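PDB 4EFI: 3-oxoacyl-(Acyl-carrier protein) synthase from Burkholderia xenovorans, which probably acts as a beta-ketoacyl-acyl-carrier-protein synthase of the thiolase superfamily, condensing acyl groups in fatty acid-type synthesis. Local coordinates for residues A202-V207 against G235-N240. Numbering follows the deposited sequence.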
# COMPACT_ATOMS: atom_id res chain seq x y z
N ALA A 202 -1.76 -15.06 10.94
CA ALA A 202 -3.10 -14.81 10.43
C ALA A 202 -4.04 -14.30 11.52
O ALA A 202 -4.76 -13.32 11.31
CB ALA A 202 -3.66 -16.08 9.78
N ARG A 203 -4.05 -14.97 12.66
CA ARG A 203 -4.99 -14.65 13.74
C ARG A 203 -4.71 -13.30 14.43
O ARG A 203 -5.50 -12.88 15.27
CB ARG A 203 -5.01 -15.77 14.79
CG ARG A 203 -3.77 -15.80 15.65
CD ARG A 203 -3.69 -17.07 16.52
NE ARG A 203 -4.83 -17.24 17.41
CZ ARG A 203 -4.89 -16.81 18.67
NH1 ARG A 203 -3.87 -16.16 19.21
NH2 ARG A 203 -5.97 -17.04 19.40
N ASN A 204 -3.62 -12.63 14.07
CA ASN A 204 -3.27 -11.35 14.70
C ASN A 204 -3.72 -10.13 13.89
O ASN A 204 -3.67 -9.01 14.39
CB ASN A 204 -1.77 -11.30 14.98
CG ASN A 204 -1.36 -12.33 15.97
OD1 ASN A 204 -2.13 -12.69 16.86
ND2 ASN A 204 -0.14 -12.85 15.82
N LEU A 205 -4.19 -10.35 12.68
CA LEU A 205 -4.67 -9.27 11.82
C LEU A 205 -5.62 -9.92 10.84
O LEU A 205 -5.21 -10.57 9.86
CB LEU A 205 -3.51 -8.57 11.11
CG LEU A 205 -3.58 -7.04 11.04
CD1 LEU A 205 -2.30 -6.44 10.45
CD2 LEU A 205 -4.82 -6.62 10.26
N ILE A 206 -6.92 -9.79 11.13
CA ILE A 206 -7.91 -10.65 10.52
C ILE A 206 -9.30 -10.02 10.60
O ILE A 206 -9.60 -9.31 11.55
CB ILE A 206 -7.90 -12.07 11.21
CG1 ILE A 206 -8.88 -13.03 10.53
CG2 ILE A 206 -8.19 -11.97 12.68
CD1 ILE A 206 -8.57 -14.49 10.81
N VAL A 207 -10.12 -10.29 9.58
CA VAL A 207 -11.57 -10.05 9.67
C VAL A 207 -12.22 -11.43 9.91
O VAL A 207 -12.23 -12.28 9.01
CB VAL A 207 -12.11 -9.39 8.39
CG1 VAL A 207 -13.61 -9.26 8.45
CG2 VAL A 207 -11.47 -8.03 8.19
N GLY A 235 -2.41 -5.53 18.54
CA GLY A 235 -1.37 -4.52 18.38
C GLY A 235 -0.01 -4.93 18.90
O GLY A 235 1.01 -4.64 18.28
N GLY A 236 0.00 -5.60 20.05
CA GLY A 236 1.25 -6.05 20.66
C GLY A 236 1.96 -7.08 19.81
O GLY A 236 3.18 -7.01 19.62
N GLU A 237 1.20 -8.02 19.26
CA GLU A 237 1.78 -9.04 18.40
C GLU A 237 2.29 -8.41 17.10
O GLU A 237 3.39 -8.72 16.67
CB GLU A 237 0.77 -10.15 18.08
CG GLU A 237 0.40 -11.03 19.26
CD GLU A 237 1.51 -11.97 19.69
OE1 GLU A 237 2.35 -12.34 18.85
OE2 GLU A 237 1.53 -12.35 20.88
N ILE A 238 1.52 -7.51 16.51
CA ILE A 238 1.95 -6.88 15.27
C ILE A 238 3.22 -6.04 15.51
O ILE A 238 4.14 -6.07 14.69
CB ILE A 238 0.83 -6.02 14.68
CG1 ILE A 238 -0.33 -6.91 14.25
CG2 ILE A 238 1.34 -5.22 13.49
CD1 ILE A 238 -1.64 -6.19 14.12
N PHE A 239 3.26 -5.29 16.61
CA PHE A 239 4.44 -4.48 16.91
C PHE A 239 5.69 -5.34 17.02
O PHE A 239 6.73 -5.03 16.45
CB PHE A 239 4.23 -3.66 18.19
CG PHE A 239 5.41 -2.78 18.54
CD1 PHE A 239 5.51 -1.49 18.02
CD2 PHE A 239 6.40 -3.24 19.38
CE1 PHE A 239 6.59 -0.68 18.34
CE2 PHE A 239 7.48 -2.44 19.70
CZ PHE A 239 7.58 -1.16 19.18
N ASN A 240 5.60 -6.43 17.77
CA ASN A 240 6.74 -7.33 17.92
C ASN A 240 7.15 -8.01 16.62
O ASN A 240 8.34 -8.10 16.33
CB ASN A 240 6.45 -8.35 19.02
CG ASN A 240 6.37 -7.71 20.39
OD1 ASN A 240 7.07 -6.73 20.67
ND2 ASN A 240 5.52 -8.25 21.25
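Asn204, last residue of a 3-10 turn, and Glu237, in the first turn of helix 235-257, bring the two backbones closest, their CA atoms 6.7 Å apart. After Asn204 the chain runs on into strand 205-206, antiparallel to strand 232-233. Backbone hydrogen bonds of Ile206 with Phe232 and of Asn204 with Asp234, just before the helix, tie the segments together; Asp234 OD1 also accepts the N-H of Glu237.

The side chains illustrate how a buried amide can pack by its face while its polar atoms are used elsewhere. The Glu237 CB and CG methylenes lie over one face of the Asn204 amide, CB 3.6 Å from ND2; the carboxylate, further out, is turned 24° from the amide plane. Tyr334 OH bonds to ND2 and Arg222 NH1 to OD1, fixing the amide. Next along the helix, Ile238 extends CG1 beside its backbone N (chi1 -66°), carrying CD1 to 3.5 Å from Asn204 O. The same methyl meets Leu205 at CG and CD1, both 3.7 Å from Ile238 CD1, the side chains crossing at about a right angle, and Met233 touches both residues.

With the amide-methylene contact at Glu237 and the apolar one at Ile238, this is a strand-to-helix junction in which a two-stranded antiparallel ribbon leads into a long helix of this thiolase-like synthase.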